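Local structure of 2-hydroxy-3-oxopropionate reductase (Polaromonas sp. JS666, 4DLL) at residues 171-176 and 184-189; 51-56 and 180-185; 204-209 and 241-246; 45-50 and 55-60; 208-213 and 307-312. The protein probably catalyses the NAD(P)H-dependent reduction of 2-hydroxy-3-oxopropionate (tartronate semialdehyde) to glycerate. All coordinates share one frame; numbering follows the deposited sequence.

Contact 1: 171-176 and 184-189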
# COMPACT_ATOMS: atom_id res chain seq x y z
N ALA A 171 1.25 30.96 -10.31
CA ALA A 171 0.97 32.19 -9.55
C ALA A 171 -0.18 32.06 -8.56
O ALA A 171 -0.08 32.54 -7.46
CB ALA A 171 0.72 33.36 -10.49
N ASP A 172 -1.27 31.40 -8.96
CA ASP A 172 -2.41 31.21 -8.06
C ASP A 172 -2.00 30.25 -6.92
O ASP A 172 -2.32 30.50 -5.73
CB ASP A 172 -3.62 30.68 -8.85
CG ASP A 172 -4.23 31.74 -9.78
OD1 ASP A 172 -4.22 32.92 -9.41
OD2 ASP A 172 -4.77 31.39 -10.86
N PHE A 173 -1.28 29.17 -7.28
CA PHE A 173 -0.83 28.22 -6.30
C PHE A 173 0.10 28.89 -5.31
O PHE A 173 -0.02 28.62 -4.12
CB PHE A 173 -0.13 27.01 -6.98
CG PHE A 173 0.52 26.07 -6.00
CD1 PHE A 173 -0.26 25.08 -5.34
CD2 PHE A 173 1.90 26.16 -5.74
CE1 PHE A 173 0.29 24.19 -4.44
CE2 PHE A 173 2.51 25.27 -4.81
CZ PHE A 173 1.72 24.28 -4.15
N GLU A 174 1.03 29.74 -5.78
CA GLU A 174 1.83 30.48 -4.78
C GLU A 174 0.95 31.40 -3.92
O GLU A 174 1.09 31.47 -2.72
CB GLU A 174 2.97 31.26 -5.43
CG GLU A 174 3.93 30.32 -6.10
CD GLU A 174 4.71 29.52 -5.08
OE1 GLU A 174 5.25 30.18 -4.16
OE2 GLU A 174 4.77 28.25 -5.18
N ARG A 175 0.02 32.09 -4.53
CA ARG A 175 -0.90 32.86 -3.71
C ARG A 175 -1.53 32.01 -2.61
O ARG A 175 -1.75 32.50 -1.49
CB ARG A 175 -1.96 33.55 -4.56
CG ARG A 175 -1.43 34.78 -5.23
CD ARG A 175 -2.43 35.49 -6.13
NE ARG A 175 -2.03 36.90 -6.20
CZ ARG A 175 -2.54 37.88 -5.43
NH1 ARG A 175 -3.50 37.60 -4.55
NH2 ARG A 175 -2.09 39.14 -5.55
N SER A 176 -1.73 30.72 -2.89
CA SER A 176 -2.45 29.83 -2.01
C SER A 176 -1.65 29.25 -0.93
O SER A 176 -2.22 28.69 0.02
CB SER A 176 -2.91 28.59 -2.81
OG SER A 176 -4.00 28.96 -3.60
N GLY A 184 -1.35 21.22 5.52
CA GLY A 184 -0.39 20.13 5.39
C GLY A 184 0.65 20.41 4.37
O GLY A 184 0.99 21.56 4.13
N ARG A 185 1.20 19.37 3.78
CA ARG A 185 2.13 19.57 2.68
C ARG A 185 1.37 19.61 1.32
O ARG A 185 0.67 18.64 0.96
CB ARG A 185 3.20 18.47 2.71
CG ARG A 185 4.35 18.73 1.75
CD ARG A 185 5.38 17.54 1.71
NE ARG A 185 4.78 16.22 1.51
CZ ARG A 185 4.37 15.73 0.32
NH1 ARG A 185 4.49 16.46 -0.79
NH2 ARG A 185 3.85 14.49 0.23
N ALA A 186 1.49 20.71 0.57
CA ALA A 186 0.83 20.84 -0.74
C ALA A 186 1.84 20.71 -1.84
O ALA A 186 2.99 21.16 -1.71
CB ALA A 186 0.07 22.19 -0.86
N THR A 187 1.39 20.10 -2.93
CA THR A 187 2.20 19.82 -4.10
C THR A 187 1.41 20.25 -5.32
O THR A 187 0.21 19.85 -5.53
CB THR A 187 2.49 18.31 -4.21
OG1 THR A 187 3.05 17.82 -2.98
CG2 THR A 187 3.45 18.00 -5.34
N HIS A 188 2.08 20.99 -6.17
CA HIS A 188 1.47 21.51 -7.36
C HIS A 188 1.59 20.48 -8.46
O HIS A 188 2.69 20.19 -8.90
CB HIS A 188 2.06 22.87 -7.76
CG HIS A 188 1.33 23.54 -8.87
ND1 HIS A 188 1.89 24.53 -9.64
CD2 HIS A 188 0.05 23.39 -9.30
CE1 HIS A 188 1.00 24.95 -10.52
NE2 HIS A 188 -0.12 24.27 -10.34
N VAL A 189 0.47 19.91 -8.89
CA VAL A 189 0.55 18.69 -9.71
C VAL A 189 0.40 18.97 -11.20
O VAL A 189 0.79 18.14 -12.03
CB VAL A 189 -0.49 17.61 -9.29
CG1 VAL A 189 -0.08 16.88 -7.99
CG2 VAL A 189 -1.93 18.22 -9.15

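Contact 2: 51-56 and 180-185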
# COMPACT_ATOMS: atom_id res chain seq x y z
N CYS A 51 -7.99 29.53 12.43
CA CYS A 51 -8.10 30.57 13.46
C CYS A 51 -6.80 30.65 14.26
O CYS A 51 -6.26 31.72 14.42
CB CYS A 51 -9.31 30.34 14.33
SG CYS A 51 -10.78 30.01 13.32
N GLU A 52 -6.27 29.51 14.70
CA GLU A 52 -4.96 29.48 15.38
C GLU A 52 -3.81 30.10 14.59
O GLU A 52 -2.83 30.53 15.19
CB GLU A 52 -4.56 28.08 15.79
CG GLU A 52 -5.32 27.53 16.97
CD GLU A 52 -5.03 26.08 17.15
OE1 GLU A 52 -3.96 25.73 17.70
OE2 GLU A 52 -5.86 25.26 16.72
N ALA A 53 -3.89 30.16 13.27
CA ALA A 53 -2.87 30.87 12.49
C ALA A 53 -3.23 32.35 12.33
O ALA A 53 -2.50 33.13 11.70
CB ALA A 53 -2.68 30.21 11.13
N GLY A 54 -4.37 32.73 12.90
CA GLY A 54 -4.79 34.13 12.93
C GLY A 54 -5.51 34.62 11.68
O GLY A 54 -5.54 35.81 11.41
N TYR A 55 -6.12 33.69 10.94
CA TYR A 55 -6.94 34.02 9.80
C TYR A 55 -8.31 34.30 10.30
O TYR A 55 -8.77 33.68 11.25
CB TYR A 55 -7.02 32.83 8.83
CG TYR A 55 -5.81 32.65 7.95
CD1 TYR A 55 -4.79 31.76 8.31
CD2 TYR A 55 -5.68 33.38 6.76
CE1 TYR A 55 -3.68 31.60 7.52
CE2 TYR A 55 -4.59 33.22 5.97
CZ TYR A 55 -3.59 32.31 6.34
OH TYR A 55 -2.51 32.16 5.52
N ALA A 56 -9.01 35.21 9.65
CA ALA A 56 -10.39 35.43 10.04
C ALA A 56 -11.32 34.55 9.19
O ALA A 56 -11.11 34.35 8.00
CB ALA A 56 -10.76 36.93 9.95
N LEU A 180 -2.44 26.96 2.38
CA LEU A 180 -2.28 25.55 2.23
C LEU A 180 -1.39 24.93 3.29
O LEU A 180 -1.79 23.93 3.86
CB LEU A 180 -1.84 25.17 0.83
CG LEU A 180 -2.96 25.43 -0.19
CD1 LEU A 180 -2.55 25.04 -1.57
CD2 LEU A 180 -4.26 24.85 0.18
N LYS A 181 -0.22 25.54 3.57
CA LYS A 181 0.71 25.07 4.62
C LYS A 181 0.09 24.86 5.99
O LYS A 181 0.56 24.04 6.78
CB LYS A 181 1.90 26.02 4.80
CG LYS A 181 2.47 26.54 3.58
CD LYS A 181 3.67 25.78 3.12
CE LYS A 181 4.69 26.74 2.48
NZ LYS A 181 5.98 26.03 2.10
N VAL A 182 -0.93 25.63 6.31
CA VAL A 182 -1.63 25.46 7.57
C VAL A 182 -2.23 24.04 7.64
O VAL A 182 -2.34 23.45 8.73
CB VAL A 182 -2.75 26.55 7.74
CG1 VAL A 182 -3.55 26.36 9.03
CG2 VAL A 182 -2.16 27.94 7.75
N PHE A 183 -2.64 23.50 6.49
CA PHE A 183 -3.34 22.19 6.52
C PHE A 183 -2.41 21.02 6.30
O PHE A 183 -2.65 19.95 6.84
CB PHE A 183 -4.45 22.11 5.51
CG PHE A 183 -5.40 23.26 5.55
CD1 PHE A 183 -6.00 23.63 6.74
CD2 PHE A 183 -5.71 23.93 4.37
CE1 PHE A 183 -6.90 24.71 6.76
CE2 PHE A 183 -6.59 25.00 4.37
CZ PHE A 183 -7.20 25.39 5.57
N GLY A 184 -1.35 21.22 5.52
CA GLY A 184 -0.39 20.13 5.39
C GLY A 184 0.65 20.41 4.37
O GLY A 184 0.99 21.56 4.13
N ARG A 185 1.20 19.37 3.78
CA ARG A 185 2.13 19.57 2.68
C ARG A 185 1.37 19.61 1.32
O ARG A 185 0.67 18.64 0.96
CB ARG A 185 3.20 18.47 2.71
CG ARG A 185 4.35 18.73 1.75
CD ARG A 185 5.38 17.54 1.71
NE ARG A 185 4.78 16.22 1.51
CZ ARG A 185 4.37 15.73 0.32
NH1 ARG A 185 4.49 16.46 -0.79
NH2 ARG A 185 3.85 14.49 0.23

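Contact 3: 204-209 and 241-246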
# COMPACT_ATOMS: atom_id res chain seq x y z
N MSE A 204 -8.11 5.29 -6.34
CA MSE A 204 -7.73 3.98 -6.91
C MSE A 204 -6.76 3.20 -6.03
O MSE A 204 -6.97 2.04 -5.75
CB MSE A 204 -7.03 4.19 -8.26
CG MSE A 204 -7.95 4.68 -9.27
SE MSE A 204 -7.14 5.35 -10.93
CE MSE A 204 -8.32 6.86 -10.93
N ILE A 205 -5.63 3.80 -5.66
CA ILE A 205 -4.66 3.06 -4.82
C ILE A 205 -5.27 2.74 -3.47
O ILE A 205 -5.14 1.65 -2.99
CB ILE A 205 -3.31 3.84 -4.60
CG1 ILE A 205 -2.58 4.11 -5.92
CG2 ILE A 205 -2.43 3.12 -3.56
CD1 ILE A 205 -1.21 4.86 -5.65
N VAL A 206 -6.00 3.65 -2.87
CA VAL A 206 -6.59 3.30 -1.58
C VAL A 206 -7.65 2.17 -1.78
O VAL A 206 -7.67 1.19 -1.02
CB VAL A 206 -7.16 4.58 -0.79
CG1 VAL A 206 -8.03 4.20 0.45
CG2 VAL A 206 -6.08 5.52 -0.39
N GLY A 207 -8.53 2.34 -2.75
CA GLY A 207 -9.62 1.39 -3.02
C GLY A 207 -9.13 -0.00 -3.35
O GLY A 207 -9.69 -0.98 -2.89
N ILE A 208 -8.07 -0.12 -4.13
CA ILE A 208 -7.50 -1.44 -4.41
C ILE A 208 -6.72 -2.04 -3.21
O ILE A 208 -6.83 -3.25 -2.95
CB ILE A 208 -6.62 -1.35 -5.69
CG1 ILE A 208 -7.44 -0.91 -6.92
CG2 ILE A 208 -5.99 -2.64 -5.98
CD1 ILE A 208 -6.57 -0.25 -8.06
N THR A 209 -5.95 -1.23 -2.47
CA THR A 209 -5.12 -1.71 -1.40
C THR A 209 -5.97 -2.25 -0.26
O THR A 209 -5.68 -3.27 0.33
CB THR A 209 -4.16 -0.66 -0.89
OG1 THR A 209 -3.39 -0.17 -2.00
CG2 THR A 209 -3.22 -1.31 0.13
N SER A 241 1.90 -0.65 4.46
CA SER A 241 1.25 0.51 3.85
C SER A 241 0.43 1.32 4.87
O SER A 241 0.16 0.84 5.97
CB SER A 241 0.35 0.06 2.73
OG SER A 241 -0.87 -0.45 3.24
N ARG A 242 0.03 2.55 4.53
CA ARG A 242 -0.87 3.31 5.40
C ARG A 242 -2.25 2.61 5.45
O ARG A 242 -2.88 2.58 6.50
CB ARG A 242 -1.02 4.79 4.92
CG ARG A 242 -1.77 5.73 5.94
CD ARG A 242 -0.79 6.10 7.10
NE ARG A 242 0.49 6.49 6.49
CZ ARG A 242 0.75 7.73 6.04
NH1 ARG A 242 -0.19 8.70 6.19
NH2 ARG A 242 1.93 8.02 5.44
N VAL A 243 -2.66 1.95 4.35
CA VAL A 243 -3.92 1.19 4.34
C VAL A 243 -3.88 -0.04 5.27
O VAL A 243 -4.87 -0.27 6.03
CB VAL A 243 -4.35 0.82 2.93
CG1 VAL A 243 -5.38 -0.38 2.91
CG2 VAL A 243 -4.92 2.07 2.25
N LEU A 244 -2.77 -0.80 5.26
CA LEU A 244 -2.64 -1.93 6.20
C LEU A 244 -2.76 -1.45 7.65
O LEU A 244 -3.54 -2.01 8.41
CB LEU A 244 -1.33 -2.71 6.01
CG LEU A 244 -0.94 -3.81 7.01
CD1 LEU A 244 -2.02 -4.91 7.06
CD2 LEU A 244 0.45 -4.45 6.68
N GLN A 245 -1.98 -0.44 8.03
CA GLN A 245 -2.00 0.05 9.41
C GLN A 245 -3.33 0.71 9.81
O GLN A 245 -3.74 0.60 10.97
CB GLN A 245 -0.86 1.05 9.67
CG GLN A 245 0.56 0.48 9.33
CD GLN A 245 0.90 -0.86 10.10
OE1 GLN A 245 1.28 -1.88 9.49
NE2 GLN A 245 0.71 -0.84 11.42
N LEU A 246 -4.00 1.43 8.90
CA LEU A 246 -5.22 2.09 9.35
C LEU A 246 -6.40 1.15 9.17
O LEU A 246 -6.86 0.60 10.14
CB LEU A 246 -5.46 3.44 8.67
CG LEU A 246 -6.70 4.26 9.12
CD1 LEU A 246 -6.38 5.13 10.40
CD2 LEU A 246 -7.23 5.13 7.95

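Contact 4: 45-50 and 55-60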
# COMPACT_ATOMS: atom_id res chain seq x y z
N PRO A 45 -11.49 20.55 12.38
CA PRO A 45 -10.08 20.63 12.76
C PRO A 45 -9.33 21.63 11.87
O PRO A 45 -8.45 22.38 12.36
CB PRO A 45 -9.57 19.19 12.54
CG PRO A 45 -10.72 18.41 11.94
CD PRO A 45 -11.95 19.15 12.21
N MSE A 46 -9.70 21.70 10.59
CA MSE A 46 -9.09 22.69 9.67
C MSE A 46 -9.42 24.16 9.96
O MSE A 46 -8.60 25.05 9.70
CB MSE A 46 -9.36 22.36 8.20
CG MSE A 46 -8.82 21.01 7.86
SE MSE A 46 -9.48 20.39 6.12
CE MSE A 46 -8.39 21.52 4.95
N ALA A 47 -10.61 24.42 10.48
CA ALA A 47 -10.98 25.78 10.85
C ALA A 47 -10.20 26.21 12.11
O ALA A 47 -9.85 27.36 12.25
CB ALA A 47 -12.45 25.90 11.06
N ARG A 48 -9.91 25.27 12.99
CA ARG A 48 -9.30 25.60 14.24
C ARG A 48 -7.80 25.92 14.01
O ARG A 48 -7.27 26.87 14.57
CB ARG A 48 -9.59 24.44 15.21
CG ARG A 48 -8.80 24.37 16.52
CD ARG A 48 -8.38 22.90 16.74
NE ARG A 48 -7.92 22.63 18.11
N ARG A 49 -7.14 25.19 13.11
CA ARG A 49 -5.75 25.54 12.82
C ARG A 49 -5.73 26.87 12.09
O ARG A 49 -4.78 27.64 12.20
CB ARG A 49 -5.05 24.47 12.01
CG ARG A 49 -5.17 23.08 12.59
CD ARG A 49 -4.18 22.15 11.97
NE ARG A 49 -2.97 22.08 12.77
CZ ARG A 49 -1.79 22.65 12.47
NH1 ARG A 49 -1.64 23.35 11.35
NH2 ARG A 49 -0.76 22.50 13.30
N LEU A 50 -6.82 27.13 11.37
CA LEU A 50 -6.94 28.34 10.60
C LEU A 50 -7.04 29.57 11.50
O LEU A 50 -6.28 30.53 11.36
CB LEU A 50 -8.17 28.24 9.71
CG LEU A 50 -8.02 29.03 8.44
CD1 LEU A 50 -6.77 28.52 7.77
CD2 LEU A 50 -9.22 28.79 7.58
N TYR A 55 -6.12 33.69 10.94
CA TYR A 55 -6.94 34.02 9.80
C TYR A 55 -8.31 34.30 10.30
O TYR A 55 -8.77 33.68 11.25
CB TYR A 55 -7.02 32.83 8.83
CG TYR A 55 -5.81 32.65 7.95
CD1 TYR A 55 -4.79 31.76 8.31
CD2 TYR A 55 -5.68 33.38 6.76
CE1 TYR A 55 -3.68 31.60 7.52
CE2 TYR A 55 -4.59 33.22 5.97
CZ TYR A 55 -3.59 32.31 6.34
OH TYR A 55 -2.51 32.16 5.52
N ALA A 56 -9.01 35.21 9.65
CA ALA A 56 -10.39 35.43 10.04
C ALA A 56 -11.32 34.55 9.19
O ALA A 56 -11.11 34.35 8.00
CB ALA A 56 -10.76 36.93 9.95
N LEU A 57 -12.34 33.99 9.80
CA LEU A 57 -13.05 32.94 9.12
C LEU A 57 -14.54 33.19 9.05
O LEU A 57 -15.16 33.43 10.08
CB LEU A 57 -12.77 31.62 9.86
CG LEU A 57 -13.37 30.36 9.22
CD1 LEU A 57 -12.71 30.09 7.85
CD2 LEU A 57 -13.26 29.17 10.21
N GLN A 58 -15.08 33.12 7.83
CA GLN A 58 -16.53 33.12 7.60
C GLN A 58 -16.91 31.75 7.10
O GLN A 58 -16.14 31.10 6.41
CB GLN A 58 -16.95 34.13 6.52
CG GLN A 58 -16.28 35.52 6.52
CD GLN A 58 -16.48 36.30 7.83
OE1 GLN A 58 -17.59 36.33 8.41
NE2 GLN A 58 -15.40 36.91 8.31
N VAL A 59 -18.13 31.33 7.43
CA VAL A 59 -18.59 30.01 7.11
C VAL A 59 -20.03 30.08 6.60
O VAL A 59 -20.81 30.83 7.11
CB VAL A 59 -18.60 29.10 8.39
CG1 VAL A 59 -19.14 27.70 8.05
CG2 VAL A 59 -17.22 28.99 9.01
N TRP A 60 -20.38 29.30 5.58
CA TRP A 60 -21.76 28.98 5.29
C TRP A 60 -21.84 27.45 5.34
O TRP A 60 -20.97 26.77 4.82
CB TRP A 60 -22.15 29.50 3.90
CG TRP A 60 -23.45 28.97 3.46
CD1 TRP A 60 -24.70 29.44 3.81
CD2 TRP A 60 -23.67 27.82 2.63
NE1 TRP A 60 -25.68 28.64 3.25
CE2 TRP A 60 -25.08 27.65 2.52
CE3 TRP A 60 -22.81 26.92 1.98
CZ2 TRP A 60 -25.65 26.62 1.75
CZ3 TRP A 60 -23.38 25.90 1.22
CH2 TRP A 60 -24.80 25.75 1.11

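Contact 5: 208-213 and 307-312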
# COMPACT_ATOMS: atom_id res chain seq x y z
N ILE A 208 -8.07 -0.12 -4.13
CA ILE A 208 -7.50 -1.44 -4.41
C ILE A 208 -6.72 -2.04 -3.21
O ILE A 208 -6.83 -3.25 -2.95
CB ILE A 208 -6.62 -1.35 -5.69
CG1 ILE A 208 -7.44 -0.91 -6.92
CG2 ILE A 208 -5.99 -2.64 -5.98
CD1 ILE A 208 -6.57 -0.25 -8.06
N THR A 209 -5.95 -1.23 -2.47
CA THR A 209 -5.12 -1.71 -1.40
C THR A 209 -5.97 -2.25 -0.26
O THR A 209 -5.68 -3.27 0.33
CB THR A 209 -4.16 -0.66 -0.89
OG1 THR A 209 -3.39 -0.17 -2.00
CG2 THR A 209 -3.22 -1.31 0.13
N ILE A 210 -7.07 -1.58 -0.01
CA ILE A 210 -8.09 -2.09 0.87
C ILE A 210 -8.46 -3.54 0.56
O ILE A 210 -8.44 -4.39 1.45
CB ILE A 210 -9.31 -1.14 0.84
CG1 ILE A 210 -9.04 0.05 1.74
CG2 ILE A 210 -10.55 -1.78 1.42
CD1 ILE A 210 -10.13 1.21 1.53
N GLY A 211 -8.81 -3.82 -0.69
CA GLY A 211 -9.16 -5.18 -1.11
C GLY A 211 -7.99 -6.15 -1.08
O GLY A 211 -8.13 -7.30 -0.65
N ALA A 212 -6.82 -5.70 -1.50
CA ALA A 212 -5.64 -6.54 -1.36
C ALA A 212 -5.40 -6.95 0.13
O ALA A 212 -4.94 -8.05 0.44
CB ALA A 212 -4.44 -5.77 -1.89
N VAL A 213 -5.63 -6.03 1.04
CA VAL A 213 -5.35 -6.31 2.41
C VAL A 213 -6.50 -7.21 2.97
O VAL A 213 -6.25 -8.03 3.81
CB VAL A 213 -5.13 -5.02 3.20
CG1 VAL A 213 -5.35 -5.24 4.72
CG2 VAL A 213 -3.74 -4.40 2.87
N SER A 307 -13.24 0.27 4.56
CA SER A 307 -12.62 -1.02 4.86
C SER A 307 -13.65 -2.13 4.90
O SER A 307 -13.29 -3.31 4.87
CB SER A 307 -11.80 -0.99 6.16
OG SER A 307 -12.46 -0.24 7.15
N GLY A 308 -14.92 -1.72 4.91
CA GLY A 308 -16.05 -2.62 4.96
C GLY A 308 -16.10 -3.53 3.76
O GLY A 308 -16.98 -4.38 3.67
N LEU A 309 -15.12 -3.40 2.86
CA LEU A 309 -15.04 -4.26 1.67
C LEU A 309 -14.63 -5.67 2.03
O LEU A 309 -14.99 -6.63 1.34
CB LEU A 309 -14.11 -3.65 0.60
CG LEU A 309 -13.79 -4.47 -0.63
CD1 LEU A 309 -15.02 -4.48 -1.56
CD2 LEU A 309 -12.55 -3.98 -1.37
N PHE A 310 -13.83 -5.77 3.08
CA PHE A 310 -13.63 -6.99 3.82
C PHE A 310 -14.93 -7.81 3.95
O PHE A 310 -14.93 -9.01 3.68
CB PHE A 310 -13.18 -6.57 5.21
CG PHE A 310 -12.78 -7.68 6.10
CD1 PHE A 310 -13.71 -8.26 6.97
CD2 PHE A 310 -11.44 -8.07 6.17
CE1 PHE A 310 -13.33 -9.27 7.87
CE2 PHE A 310 -11.05 -9.08 7.04
CZ PHE A 310 -12.01 -9.69 7.90
N VAL A 311 -16.02 -7.15 4.36
CA VAL A 311 -17.28 -7.85 4.58
C VAL A 311 -17.74 -8.49 3.27
O VAL A 311 -18.01 -9.71 3.24
CB VAL A 311 -18.35 -6.94 5.25
CG1 VAL A 311 -19.65 -7.68 5.42
CG2 VAL A 311 -17.85 -6.45 6.60
N GLU A 312 -17.74 -7.71 2.19
CA GLU A 312 -18.05 -8.25 0.85
C GLU A 312 -17.23 -9.48 0.57
O GLU A 312 -17.76 -10.48 0.11
CB GLU A 312 -17.78 -7.20 -0.25

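Contact 1: 171-176 and 184-189
The rings of Phe173 and His188 lie almost parallel in an offset stack, their planes only 9° apart and their centroids 4.8 Å from each other. The offset is large enough that each ring receives the partner's beta carbon over one face: His188 CB lies 3.7 Å from the centroid of the Phe173 ring, and Phe173 CB sits 4.1 Å from that of the His188 imidazole, both almost on the ring normals, a reciprocal CH-pi pair. Both side chains hold CG anti to N (chi1 172° for Phe173, -172° for His188) and so reach out past one another, each ring lying against the other's CB. At an oblique angle to the phenyl ring, Ala186 CB comes within 4.1 Å of Phe173 CE1. The imidazole is also tied down at its polar end, where His188 NE2 bonds to Gly168 O. A serine in place of Phe173 would probably leave the His188 face without its stacking partner and open a gap beside Ala186 CB. Residues 171-176 run nearly antiparallel to strand residues 184-189; this is the helix-on-sheet packing of the strand 162-167, helix 170-183, strand 184-190 beta-alpha-beta unit, at the edge of the sheet within this chain.

Contact 2: 51-56 and 180-185
Both segments turn at the ends of helices, and the two turns face each other with Ala53 CA and Val182 CA 7.4 Å apart. After helix 43-52 the chain closes in a Schellman motif: Gly54 takes a positive phi of 85°, its N bonds to Cys51 O at 2.6 Å, and Tyr55 N makes the second bond back, to Leu50 O. The other helix, 170-183, gives way at Gly184, whose backbone is already extended; there Leu180 O accepts from both Phe183 N and Gly184 N before strand 184-190 gets under way. The pairing thus joins the C-terminal ends of two helices of the Rossmann-type domain that are distant in sequence. Val182 carries its side of the meeting through a single methyl. Its CG1 is anti to the backbone N (chi1 178°), which leaves CG2, anti to the carbonyl carbon, as the methyl that meets Tyr55 and Ala53. The Tyr55 ring takes this methyl obliquely. Leu50, from the preceding helix, also packs on Val182, while Pro178 and Leu179 of helix 170-183 touch Tyr55. The patch is small and apolar, lying at the surface: Val182 CG2 stands 4.0 Å from Tyr55 CE1 and 4.1 Å from Ala53 CB.

Contact 3: 204-209 and 241-246
Thr209 and Val243 each hold one methyl carbon anti to the backbone N: CG2 in the threonine, whose chi1 of -55° describes OG1 beside that N, and CG1 in the valine (chi1 160°). These two methyls are the ones that meet, Thr209 CG2 to Val243 CG1 at 3.6 Å, the side chains crossing obliquely. The same torsion turns the threonine hydroxyl back along its helix, where Thr209 OG1 donates to Ile205 O at 2.7 Å, tilted out of the carbonyl plane. That carbonyl is gripped twice, since Thr209 N reaches it from the opposite face of its plane. The other valine branch, Val243 CG2, lies 4.2 Å from Val206 CG1 and extends the apolar patch by one turn of helix. Ser241 stands at the N-cap of helix 242-245: Ser241 OG accepts from Leu244 N at 2.8 Å in a nearly straight bond of 169°, and the same oxygen lies 4.0 Å from Thr209 CG2. Replacing Thr209 by glycine would probably leave Val243 CG1 facing a gap and Ile205 O with one donor fewer. The contact presses the short helix 242-245 against the long helix 194-222, whose Ile210 also touches Val243. Helix 262-278 reaches Val206 through Gln265, and Phe238 and Ser241 of the second subunit pack on Val243 and Ser241 respectively, placing this buried pairing at the subunit interface of the all-helical C-terminal part.

Contact 4: 45-50 and 55-60
Leu50 O accepts from Tyr55 N at 3.2 Å, and this backbone bond is the polar link between the helix and the chain leading into strand 56-60. It is fairly straight at the hydrogen, 162°, but the donor is tilted 28° from the carbonyl plane. The same oxygen lies at the edge of the Tyr55 ring, close to its plane, with Tyr55 CD1 3.6 Å from Leu50 O. Around this bond the contact is apolar. Leu50 divides its two methyls between two partners: Leu50 CD1 reaches Tyr55 CD1 at 3.8 Å, and Leu50 CD2 meets Leu57 CD1 at 3.7 Å, with the two leucine side chains crossing at about a right angle. Leu57 also forks. Leu57 CG stands anti to the backbone N (chi1 -176°), over the helix, and from there Leu57 CD2 presses on Ala47 CB at 3.5 Å, tighter than usual for two carbons. The small alanine lets the strand's leucine come close to the helix at that point. Ile34 and Phe36 of the adjacent strand 33-37 also cover Leu50, as do Leu179 and Phe183 of helix 170-183, so this leucine is enclosed on the sheet side and by a second helix. Strand 33-37, helix 43-52 and strand 56-60 form a right-handed beta-alpha-beta crossover, and with the glycine-rich turn of GxGxxG type that runs into the helix they are consistent with the opening unit of a Rossmann dinucleotide-binding fold.

Contact 5: 208-213 and 307-312
Residues 208-213 of helix 194-222 meet the start of helix 309-315 where the end of a 3-10 segment, Ser307 and Gly308, leads into it, the nearest alpha carbons being Ile210 CA and Ser307 CA, 6.1 Å apart, followed by Gly211 CA and Leu309 CA at 6.6 Å. Leu309 carries the contact from its side. With its CG anti to the backbone N (chi1 173°), it reaches across to the neighbouring helix, where Leu309 CD2 settles 3.6 Å from Gly211 CA. A side chain on Gly211 would have little room, because a beta carbon there would fall about 3.3 Å from Leu309 CD2. Ile210 adds its branch methyl: Ile210 CG2 lies 4.1 Å from Leu309 CD2 and 4.1 Å from Ser307 CA, and the isoleucine and leucine side chains cross at a slant. Ser307 meets Ile210 through its backbone, while its hydroxyl bonds to Asp305 just ahead of the segment. Tyr293 of helix 284-301 touches both Ile210 and Leu309. The result is a leucine methyl packed on a glycine of the long helix, by which the last helix of the modelled chain lies against helix 194-222 within the all-helical C-terminal domain of the 3-hydroxyisobutyrate dehydrogenase type.

How the contacts relate
The five contacts fall into two groups, matching the two parts of the protein. Contacts 1, 2 and 4 belong to the nucleotide-binding domain: contacts 1 and 2 share helix 170-183 and strand 184-190, while contacts 2 and 4 share helix 43-52, with centres only about 8 Å apart. Contacts 3 and 5 share helix 194-222. Contact 2 is the surface one, small and aliphatic-aromatic; contact 1 is partly buried and relies on ring stacking. Contacts 3, 4 and 5 are buried and mainly aliphatic, but contact 3 lies beside an N-cap, contact 4 adds a backbone bond and contact 5 sets a methyl on glycine. The second subunit touches segments of contacts 1, 2, 3 and 5, but not of contact 4.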